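Attaching and effacing protein, pathogenesis factor (Escherichia coli, PDB 4E9L) probably acts, through immunoglobulin-like domains such as those of this fragment, as an intimin/invasin-type adhesin attaching Escherichia coli to host surfaces. Local coordinates at residues 159-171 against 180-192; 120-132 against 143-155. One frame throughout, in Å; residues are numbered along the deposited sequence.

Contact 1 (159-171 against 180-192); sequences SLGTTAGELDVMP and ANAAKVTVVADAL
Lys184 lies obliquely across the carboxylates of Glu166 and Asp168 on one face of an antiparallel ladder, strand 165-170 against strand 183-187, in an immunoglobulin-like domain of the invasin type. The ammonium group is held loosely: NZ of Lys184 stands 3.3 Å from OD2 of Asp168, a salt bridge with a weak hydrogen bond, and the bridge to OE2 of Glu166 is long. Its aliphatic stem does the closer touching, with CG of Lys184 3.2 Å from OD1 of Asp168. Glu166 gets there by running fully extended beyond CG, with its CG anti to the backbone N (chi1 -155°). OE2 of Glu166 and OD1 of Asp168 are both acceptors, and the nearby lysine charge probably eases their proximity.

The ladder itself rests on six main-chain bonds joining the pairs Gly165-Val187, Leu167-Val185 and Val169-Ala183; the shortest runs from Val187 N to Gly165 O, 2.7 Å. Apart from the glycine, these residues place their side chains on the face opposite the charges, where Val169, Ala183 and Val185 pack on Leu98 of strand 95-99, and Leu167 on Val109 of strand 108-114, across the sandwich. There Leu160 and Val187 meet tip to tip, CD1 of Leu160 being 3.9 Å from CG1 of Val187. With CG1 anti to the backbone N (chi1 178°), Val187 turns both branches to Leu160, CG2 lying near CD2, and CG2 also comes within 3.9 Å of CB of Leu167.

Each end of the ladder has a smaller contact. CB of Ala164 packs 3.5 Å from the carbonyl O of Val187. Beyond the last pair, Met170 bends at chi2 and chi3, folding its chain back over the partner segment and bringing methyl CE to 3.5 Å from the backbone N of Ala182.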
loop_
_atom_site.group_PDB
_atom_site.type_symbol
_atom_site.label_atom_id
_atom_site.label_comp_id
_atom_site.label_asym_id
_atom_site.label_seq_id
_atom_site.Cartn_x
_atom_site.Cartn_y
_atom_site.Cartn_z
ATOM N N SER A 159 -7.855 7.516 34.642
ATOM C CA SER A 159 -8.183 6.238 33.986
ATOM C C SER A 159 -8.401 6.630 32.538
ATOM O O SER A 159 -9.283 7.441 32.252
ATOM C CB SER A 159 -9.470 5.631 34.551
ATOM O OG SER A 159 -9.336 5.393 35.942
ATOM N N LEU A 160 -7.550 6.131 31.642
ATOM C CA LEU A 160 -7.595 6.494 30.227
ATOM C C LEU A 160 -8.645 5.765 29.463
ATOM O O LEU A 160 -8.874 4.589 29.696
ATOM C CB LEU A 160 -6.228 6.273 29.553
ATOM C CG LEU A 160 -5.070 7.086 30.146
ATOM C CD1 LEU A 160 -3.746 6.473 29.775
ATOM C CD2 LEU A 160 -5.154 8.564 29.718
ATOM N N GLY A 161 -9.250 6.465 28.519
ATOM C CA GLY A 161 -10.209 5.873 27.605
ATOM C C GLY A 161 -9.455 5.061 26.560
ATOM O O GLY A 161 -8.247 4.811 26.689
ATOM N N THR A 162 -10.151 4.684 25.495
ATOM C CA THR A 162 -9.593 3.845 24.429
ATOM C C THR A 162 -9.090 4.621 23.210
ATOM O O THR A 162 -8.712 3.987 22.222
ATOM C CB THR A 162 -10.649 2.824 24.006
ATOM O OG1 THR A 162 -11.810 3.541 23.593
ATOM C CG2 THR A 162 -11.003 1.851 25.116
ATOM N N THR A 163 -9.083 5.976 23.260
ATOM C CA THR A 163 -8.627 6.808 22.138
ATOM C C THR A 163 -7.175 7.202 22.331
ATOM O O THR A 163 -6.850 7.817 23.349
ATOM C CB THR A 163 -9.507 8.082 21.999
ATOM O OG1 THR A 163 -10.871 7.685 21.866
ATOM C CG2 THR A 163 -9.083 8.970 20.808
ATOM N N ALA A 164 -6.313 6.905 21.340
ATOM C CA ALA A 164 -4.889 7.266 21.409
ATOM C C ALA A 164 -4.639 8.708 20.955
ATOM O O ALA A 164 -5.452 9.293 20.251
ATOM C CB ALA A 164 -4.057 6.285 20.586
ATOM N N GLY A 165 -3.515 9.275 21.368
ATOM C CA GLY A 165 -3.186 10.643 20.990
ATOM C C GLY A 165 -2.749 11.506 22.150
ATOM O O GLY A 165 -2.392 10.997 23.213
ATOM N N GLU A 166 -2.772 12.818 21.953
ATOM C CA GLU A 166 -2.320 13.736 22.982
ATOM C C GLU A 166 -3.311 13.853 24.143
ATOM O O GLU A 166 -4.528 13.858 23.938
ATOM C CB GLU A 166 -2.075 15.127 22.372
ATOM C CG GLU A 166 -1.069 15.966 23.149
ATOM C CD GLU A 166 -0.829 17.373 22.622
ATOM O OE1 GLU A 166 -1.396 17.735 21.565
ATOM O OE2 GLU A 166 -0.059 18.117 23.273
ATOM N N LEU A 167 -2.769 13.921 25.355
ATOM C CA LEU A 167 -3.537 14.181 26.565
ATOM C C LEU A 167 -2.848 15.381 27.247
ATOM O O LEU A 167 -1.652 15.326 27.519
ATOM C CB LEU A 167 -3.606 12.986 27.518
ATOM C CG LEU A 167 -4.338 13.270 28.851
ATOM C CD1 LEU A 167 -5.861 13.323 28.647
ATOM C CD2 LEU A 167 -3.980 12.237 29.904
ATOM N N ASP A 168 -3.584 16.474 27.431
ATOM C CA ASP A 168 -3.107 17.695 28.088
ATOM C C ASP A 168 -3.850 17.805 29.406
ATOM O O ASP A 168 -5.077 17.682 29.425
ATOM C CB ASP A 168 -3.421 18.931 27.229
ATOM C CG ASP A 168 -2.636 19.051 25.937
ATOM O OD1 ASP A 168 -1.909 18.091 25.590
ATOM O OD2 ASP A 168 -2.747 20.112 25.271
ATOM N N VAL A 169 -3.125 17.980 30.506
ATOM C CA VAL A 169 -3.733 18.088 31.837
ATOM C C VAL A 169 -3.293 19.391 32.495
ATOM O O VAL A 169 -2.093 19.683 32.583
ATOM C CB VAL A 169 -3.435 16.838 32.731
ATOM C CG1 VAL A 169 -4.171 16.905 34.072
ATOM C CG2 VAL A 169 -3.782 15.538 32.002
ATOM N N MET A 170 -4.273 20.171 32.955
ATOM C CA MET A 170 -4.026 21.430 33.653
ATOM C C MET A 170 -4.836 21.448 34.977
ATOM O O MET A 170 -6.068 21.259 34.932
ATOM C CB MET A 170 -4.396 22.633 32.725
ATOM C CG MET A 170 -4.471 24.009 33.426
ATOM S SD MET A 170 -2.850 24.665 33.992
ATOM C CE MET A 170 -2.159 25.274 32.433
ATOM N N PRO A 171 -4.201 21.678 36.155
ATOM C CA PRO A 171 -5.011 21.856 37.372
ATOM C C PRO A 171 -5.666 23.238 37.316
ATOM O O PRO A 171 -5.145 24.164 36.657
ATOM C CB PRO A 171 -3.989 21.772 38.504
ATOM C CG PRO A 171 -2.721 22.276 37.886
ATOM C CD PRO A 171 -2.766 21.947 36.418
ATOM N N ALA A 180 1.831 26.869 35.552
ATOM C CA ALA A 180 2.370 27.736 34.491
ATOM C C ALA A 180 2.043 27.187 33.116
ATOM O O ALA A 180 1.686 27.952 32.230
ATOM C CB ALA A 180 3.882 27.893 34.654
ATOM N N ASN A 181 2.143 25.870 32.940
ATOM C CA ASN A 181 1.821 25.215 31.665
ATOM C C ASN A 181 1.127 23.888 31.926
ATOM O O ASN A 181 1.316 23.315 32.991
ATOM C CB ASN A 181 3.091 25.009 30.832
ATOM C CG ASN A 181 3.592 26.302 30.247
ATOM O OD1 ASN A 181 2.879 27.009 29.529
ATOM N ND2 ASN A 181 4.784 26.687 30.622
ATOM N N ALA A 182 0.336 23.389 30.955
ATOM C CA ALA A 182 -0.328 22.101 31.091
ATOM C C ALA A 182 0.743 21.026 30.896
ATOM O O ALA A 182 1.756 21.301 30.256
ATOM C CB ALA A 182 -1.391 21.952 30.008
ATOM N N ALA A 183 0.540 19.825 31.460
ATOM C CA ALA A 183 1.441 18.686 31.268
ATOM C C ALA A 183 0.928 17.984 30.020
ATOM O O ALA A 183 -0.293 17.922 29.805
ATOM C CB ALA A 183 1.371 17.739 32.460
ATOM N N LYS A 184 1.832 17.500 29.173
ATOM C CA LYS A 184 1.406 16.847 27.934
ATOM C C LYS A 184 2.094 15.505 27.729
ATOM O O LYS A 184 3.317 15.414 27.856
ATOM C CB LYS A 184 1.658 17.759 26.706
ATOM C CG LYS A 184 0.913 19.104 26.750
ATOM C CD LYS A 184 1.244 20.012 25.571
ATOM C CE LYS A 184 0.446 21.293 25.630
ATOM N NZ LYS A 184 0.006 21.733 24.279
ATOM N N VAL A 185 1.302 14.462 27.441
ATOM C CA VAL A 185 1.805 13.123 27.101
ATOM C C VAL A 185 1.120 12.635 25.840
ATOM O O VAL A 185 0.048 13.135 25.467
ATOM C CB VAL A 185 1.711 12.051 28.232
ATOM C CG1 VAL A 185 2.597 12.399 29.427
ATOM C CG2 VAL A 185 0.270 11.778 28.664
ATOM N N THR A 186 1.727 11.621 25.211
ATOM C CA THR A 186 1.158 10.919 24.079
ATOM C C THR A 186 0.643 9.621 24.668
ATOM O O THR A 186 1.408 8.871 25.283
ATOM C CB THR A 186 2.217 10.628 22.998
ATOM O OG1 THR A 186 2.782 11.863 22.575
ATOM C CG2 THR A 186 1.631 9.868 21.796
ATOM N N VAL A 187 -0.659 9.385 24.530
ATOM C CA VAL A 187 -1.261 8.135 24.985
ATOM C C VAL A 187 -1.143 7.223 23.745
ATOM O O VAL A 187 -1.631 7.581 22.675
ATOM C CB VAL A 187 -2.714 8.307 25.484
ATOM C CG1 VAL A 187 -3.304 6.963 25.907
ATOM C CG2 VAL A 187 -2.785 9.320 26.629
ATOM N N VAL A 188 -0.407 6.116 23.874
ATOM C CA VAL A 188 -0.116 5.226 22.747
ATOM C C VAL A 188 -1.181 4.157 22.536
ATOM O O VAL A 188 -1.866 3.751 23.475
ATOM C CB VAL A 188 1.326 4.621 22.770
ATOM C CG1 VAL A 188 2.382 5.721 22.758
ATOM C CG2 VAL A 188 1.537 3.646 23.930
ATOM N N ALA A 189 -1.288 3.689 21.307
ATOM C CA ALA A 189 -2.206 2.606 20.946
ATOM C C ALA A 189 -1.756 1.294 21.649
ATOM O O ALA A 189 -0.600 1.163 22.064
ATOM C CB ALA A 189 -2.200 2.421 19.430
ATOM N N ASP A 190 -2.673 0.343 21.812
ATOM C CA ASP A 190 -2.336 -0.941 22.412
ATOM C C ASP A 190 -1.593 -1.836 21.368
ATOM O O ASP A 190 -1.195 -1.342 20.294
ATOM C CB ASP A 190 -3.622 -1.607 22.959
ATOM C CG ASP A 190 -3.422 -2.497 24.180
ATOM O OD1 ASP A 190 -2.305 -3.056 24.344
ATOM O OD2 ASP A 190 -4.393 -2.701 24.922
ATOM N N ALA A 191 -1.390 -3.123 21.680
ATOM C CA ALA A 191 -0.699 -4.045 20.766
ATOM C C ALA A 191 -1.384 -4.108 19.394
ATOM O O ALA A 191 -2.605 -3.941 19.291
ATOM C CB ALA A 191 -0.627 -5.446 21.368
ATOM N N LEU A 192 -0.588 -4.367 18.345
ATOM C CA LEU A 192 -1.135 -4.486 17.005
ATOM C C LEU A 192 -2.189 -5.602 16.973
ATOM O O LEU A 192 -1.938 -6.714 17.449
ATOM C CB LEU A 192 0.002 -4.748 15.999
ATOM C CG LEU A 192 -0.403 -4.694 14.508
ATOM C CD1 LEU A 192 0.777 -4.304 13.632
ATOM C CD2 LEU A 192 -0.980 -6.011 14.047
#

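Contact 2 (120-132 against 143-155); sequences DNPVTGLNPDAPS and ASGWTDNGDGTWT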
loop_
_atom_site.group_PDB
_atom_site.type_symbol
_atom_site.label_atom_id
_atom_site.label_comp_id
_atom_site.label_asym_id
_atom_site.label_seq_id
_atom_site.Cartn_x
_atom_site.Cartn_y
_atom_site.Cartn_z
ATOM N N ASP A 120 7.805 30.464 46.387
ATOM C CA ASP A 120 8.169 29.054 46.153
ATOM C C ASP A 120 7.939 28.135 47.364
ATOM O O ASP A 120 8.488 27.028 47.426
ATOM C CB ASP A 120 9.603 28.932 45.567
ATOM C CG ASP A 120 9.748 29.631 44.234
ATOM O OD1 ASP A 120 8.935 29.370 43.347
ATOM O OD2 ASP A 120 10.696 30.429 44.079
ATOM N N ASN A 121 7.110 28.600 48.311
ATOM C CA ASN A 121 6.682 27.827 49.471
ATOM C C ASN A 121 5.591 26.848 49.008
ATOM O O ASN A 121 4.743 27.245 48.216
ATOM C CB ASN A 121 6.055 28.744 50.549
ATOM C CG ASN A 121 7.002 29.763 51.118
ATOM O OD1 ASN A 121 8.141 29.448 51.462
ATOM N ND2 ASN A 121 6.555 31.013 51.217
ATOM N N PRO A 122 5.535 25.612 49.542
ATOM C CA PRO A 122 4.430 24.707 49.175
ATOM C C PRO A 122 3.046 25.254 49.614
ATOM O O PRO A 122 2.939 25.927 50.638
ATOM C CB PRO A 122 4.767 23.424 49.933
ATOM C CG PRO A 122 5.637 23.855 51.057
ATOM C CD PRO A 122 6.470 24.959 50.485
ATOM N N VAL A 123 2.008 24.980 48.822
ATOM C CA VAL A 123 0.627 25.405 49.104
ATOM C C VAL A 123 -0.236 24.157 49.358
ATOM O O VAL A 123 -0.340 23.292 48.482
ATOM C CB VAL A 123 0.019 26.340 48.009
ATOM C CG1 VAL A 123 -1.462 26.592 48.282
ATOM C CG2 VAL A 123 0.753 27.683 47.945
ATOM N N THR A 124 -0.782 24.035 50.592
ATOM C CA THR A 124 -1.642 22.909 50.993
ATOM C C THR A 124 -2.999 23.465 51.465
ATOM O O THR A 124 -3.127 24.676 51.693
ATOM C CB THR A 124 -0.990 22.090 52.153
ATOM O OG1 THR A 124 -0.868 22.931 53.304
ATOM C CG2 THR A 124 0.379 21.529 51.794
ATOM N N GLY A 125 -3.980 22.577 51.624
ATOM C CA GLY A 125 -5.300 22.931 52.142
ATOM C C GLY A 125 -6.235 23.667 51.201
ATOM O O GLY A 125 -7.243 24.229 51.652
ATOM N N LEU A 126 -5.923 23.652 49.884
ATOM C CA LEU A 126 -6.758 24.256 48.843
ATOM C C LEU A 126 -7.967 23.334 48.563
ATOM O O LEU A 126 -7.978 22.166 48.967
ATOM C CB LEU A 126 -5.947 24.351 47.520
ATOM C CG LEU A 126 -4.746 25.282 47.445
ATOM C CD1 LEU A 126 -4.022 25.062 46.156
ATOM C CD2 LEU A 126 -5.148 26.753 47.552
ATOM N N ASN A 127 -8.946 23.849 47.809
ATOM C CA ASN A 127 -10.097 23.076 47.343
ATOM C C ASN A 127 -10.045 23.124 45.801
ATOM O O ASN A 127 -10.686 23.972 45.176
ATOM C CB ASN A 127 -11.417 23.622 47.885
ATOM C CG ASN A 127 -12.599 22.824 47.401
ATOM O OD1 ASN A 127 -12.535 21.595 47.262
ATOM N ND2 ASN A 127 -13.654 23.519 47.034
ATOM N N PRO A 128 -9.202 22.286 45.171
ATOM C CA PRO A 128 -9.076 22.371 43.711
ATOM C C PRO A 128 -10.276 21.818 42.941
ATOM O O PRO A 128 -10.994 20.926 43.415
ATOM C CB PRO A 128 -7.801 21.578 43.426
ATOM C CG PRO A 128 -7.730 20.570 44.511
ATOM C CD PRO A 128 -8.330 21.231 45.733
ATOM N N ASP A 129 -10.445 22.309 41.704
ATOM C CA ASP A 129 -11.452 21.805 40.793
ATOM C C ASP A 129 -10.984 20.435 40.352
ATOM O O ASP A 129 -9.848 20.069 40.603
ATOM C CB ASP A 129 -11.522 22.679 39.525
ATOM C CG ASP A 129 -11.634 24.178 39.722
ATOM O OD1 ASP A 129 -11.791 24.620 40.891
ATOM O OD2 ASP A 129 -11.624 24.906 38.709
ATOM N N ALA A 130 -11.819 19.715 39.627
ATOM C CA ALA A 130 -11.423 18.454 39.010
ATOM C C ALA A 130 -10.316 18.763 37.977
ATOM O O ALA A 130 -10.340 19.851 37.395
ATOM C CB ALA A 130 -12.626 17.843 38.288
ATOM N N PRO A 131 -9.351 17.844 37.731
ATOM C CA PRO A 131 -8.325 18.101 36.694
ATOM C C PRO A 131 -8.954 18.385 35.332
ATOM O O PRO A 131 -9.976 17.791 34.984
ATOM C CB PRO A 131 -7.536 16.786 36.653
ATOM C CG PRO A 131 -7.723 16.189 38.026
ATOM C CD PRO A 131 -9.160 16.516 38.352
ATOM N N SER A 132 -8.397 19.348 34.601
ATOM C CA SER A 132 -8.896 19.707 33.285
ATOM C C SER A 132 -8.158 18.871 32.209
ATOM O O SER A 132 -6.928 18.958 32.083
ATOM C CB SER A 132 -8.760 21.205 33.055
ATOM O OG SER A 132 -8.961 21.556 31.699
ATOM N N ALA A 143 -10.701 11.376 35.724
ATOM C CA ALA A 143 -9.722 11.646 36.771
ATOM C C ALA A 143 -10.363 11.456 38.147
ATOM O O ALA A 143 -11.540 11.792 38.356
ATOM C CB ALA A 143 -9.194 13.061 36.636
ATOM N N SER A 144 -9.581 10.940 39.093
ATOM C CA SER A 144 -10.015 10.815 40.475
ATOM C C SER A 144 -9.921 12.246 41.047
ATOM O O SER A 144 -9.411 13.156 40.377
ATOM C CB SER A 144 -9.019 9.934 41.234
ATOM O OG SER A 144 -7.753 10.583 41.299
ATOM N N GLY A 145 -10.301 12.407 42.312
ATOM C CA GLY A 145 -10.084 13.667 43.019
ATOM C C GLY A 145 -8.594 13.841 43.309
ATOM O O GLY A 145 -7.802 12.908 43.128
ATOM N N TRP A 146 -8.195 15.044 43.715
ATOM C CA TRP A 146 -6.805 15.368 44.038
ATOM C C TRP A 146 -6.523 14.994 45.492
ATOM O O TRP A 146 -7.312 15.359 46.369
ATOM C CB TRP A 146 -6.564 16.866 43.884
ATOM C CG TRP A 146 -6.498 17.391 42.479
ATOM C CD1 TRP A 146 -7.426 18.173 41.855
ATOM C CD2 TRP A 146 -5.392 17.281 41.573
ATOM N NE1 TRP A 146 -6.962 18.566 40.622
ATOM C CE2 TRP A 146 -5.731 18.008 40.409
ATOM C CE3 TRP A 146 -4.156 16.609 41.616
ATOM C CZ2 TRP A 146 -4.886 18.072 39.295
ATOM C CZ3 TRP A 146 -3.319 16.681 40.514
ATOM C CH2 TRP A 146 -3.686 17.405 39.371
ATOM N N THR A 147 -5.406 14.284 45.759
ATOM C CA THR A 147 -5.001 13.967 47.139
ATOM C C THR A 147 -3.970 15.011 47.547
ATOM O O THR A 147 -2.949 15.148 46.873
ATOM C CB THR A 147 -4.449 12.536 47.252
ATOM O OG1 THR A 147 -5.521 11.629 47.084
ATOM C CG2 THR A 147 -3.727 12.267 48.589
ATOM N N ASP A 148 -4.228 15.732 48.648
ATOM C CA ASP A 148 -3.300 16.710 49.205
ATOM C C ASP A 148 -2.233 15.895 49.975
ATOM O O ASP A 148 -2.547 15.313 51.015
ATOM C CB ASP A 148 -4.045 17.677 50.160
ATOM C CG ASP A 148 -3.181 18.777 50.804
ATOM O OD1 ASP A 148 -1.954 18.742 50.640
ATOM O OD2 ASP A 148 -3.743 19.650 51.494
ATOM N N ASN A 149 -0.986 15.844 49.469
ATOM C CA ASN A 149 0.077 15.075 50.134
ATOM C C ASN A 149 0.720 15.787 51.310
ATOM O O ASN A 149 1.568 15.192 51.974
ATOM C CB ASN A 149 1.138 14.590 49.152
ATOM C CG ASN A 149 0.604 13.696 48.080
ATOM O OD1 ASN A 149 0.791 13.947 46.885
ATOM N ND2 ASN A 149 -0.088 12.648 48.472
ATOM N N GLY A 150 0.319 17.035 51.556
ATOM C CA GLY A 150 0.822 17.848 52.654
ATOM C C GLY A 150 2.198 18.449 52.439
ATOM O O GLY A 150 2.737 19.078 53.347
ATOM N N ASP A 151 2.758 18.324 51.226
ATOM C CA ASP A 151 4.097 18.833 50.917
ATOM C C ASP A 151 4.108 19.798 49.708
ATOM O O ASP A 151 5.169 20.074 49.134
ATOM C CB ASP A 151 5.036 17.632 50.691
ATOM C CG ASP A 151 4.657 16.719 49.536
ATOM O OD1 ASP A 151 3.540 16.885 48.976
ATOM O OD2 ASP A 151 5.471 15.833 49.190
ATOM N N GLY A 152 2.928 20.269 49.307
ATOM C CA GLY A 152 2.797 21.124 48.128
ATOM C C GLY A 152 2.500 20.292 46.896
ATOM O O GLY A 152 2.152 20.843 45.848
ATOM N N THR A 153 2.644 18.959 46.997
ATOM C CA THR A 153 2.278 18.093 45.879
ATOM C C THR A 153 0.864 17.579 46.104
ATOM O O THR A 153 0.456 17.299 47.236
ATOM C CB THR A 153 3.299 16.981 45.548
ATOM O OG1 THR A 153 3.274 15.979 46.559
ATOM C CG2 THR A 153 4.722 17.509 45.320
ATOM N N TRP A 154 0.133 17.492 45.006
ATOM C CA TRP A 154 -1.239 17.052 44.892
ATOM C C TRP A 154 -1.251 15.980 43.810
ATOM O O TRP A 154 -0.673 16.183 42.732
ATOM C CB TRP A 154 -2.104 18.239 44.482
ATOM C CG TRP A 154 -2.159 19.314 45.525
ATOM C CD1 TRP A 154 -1.191 20.232 45.821
ATOM C CD2 TRP A 154 -3.258 19.588 46.394
ATOM N NE1 TRP A 154 -1.621 21.057 46.834
ATOM C CE2 TRP A 154 -2.905 20.707 47.176
ATOM C CE3 TRP A 154 -4.540 19.028 46.544
ATOM C CZ2 TRP A 154 -3.766 21.252 48.132
ATOM C CZ3 TRP A 154 -5.397 19.575 47.484
ATOM C CH2 TRP A 154 -5.011 20.680 48.260
ATOM N N THR A 155 -1.842 14.822 44.095
ATOM C CA THR A 155 -1.812 13.737 43.098
ATOM C C THR A 155 -3.217 13.292 42.688
ATOM O O THR A 155 -4.105 13.251 43.533
ATOM C CB THR A 155 -1.000 12.525 43.649
ATOM O OG1 THR A 155 -1.538 12.160 44.902
ATOM C CG2 THR A 155 0.486 12.826 43.839
HETATM O O HOH W 1 -7.853 20.834 39.058
#
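Trp154 uses its indole N-H to hold the main chain of segment 120-132: NE1 of Trp154 is 3.1 Å from O of Val123, the angle at the hydrogen is 166°, and the oxygen lies only 4° out of the ring plane. A second direct bond runs from N of Gly125 to OD2 of Asp148, 2.9 Å, reaching the syn side of the carboxylate but well out of its plane. Asp148 can serve both segments because its CG is anti to the backbone N (chi1 -179°): while OD2 takes Gly125, OD1 accepts from N of Gly150 in an Asx turn. The third polar link passes through water, which accepts from NE1 of Trp146 at 2.9 Å and lies 2.6 Å from O of Asp129, to which it probably donates. The carboxylate of Asp129 is engaged by the backbone of Asn174 and Gly175.

In the β-sandwich, segment 120-132 is the connection from strand 108-114 in one sheet to strand 132-134 in the other, laid over the β-hairpin of strands 142-148 and 153-159.

Apolar packing is built on prolines and indoles. Pro128 crosses both tryptophans, with its CG 3.6 Å from CD1 of Trp146 and its CD 3.8 Å from CZ3 of Trp154. The side chains of Pro131 and Trp146 pass each other pointing in opposite directions, CG of Pro131 lying 3.6 Å from CE2 of Trp146; Trp113 meets the same indole edge-to-face.

At the hairpin turn a side chain packs on backbone: CB of Pro122 is 3.5 Å from CA of Gly152, which has a positive phi.

Both contacts belong to one immunoglobulin-like domain, their centres about 20 Å apart, and both segments of contact 2 precede contact 1 in the chain: strand 153-159 leads directly into segment 159-171. They also touch. O of Met170 is 3.0 Å from N of Ser132, a probable hydrogen bond pairing strand 132-134 with strand 165-173. Pro171 CB approaches CZ2 of Trp146 to 3.9 Å, and CG1 of Val169 packs 4.2 Å from CB of Pro131, joining the two apolar clusters. At its other end contact 1 meets the following invasin-type domain, where Asn224 bonds the backbone of Thr162 and Ala164 and Asp220 that of Asp190.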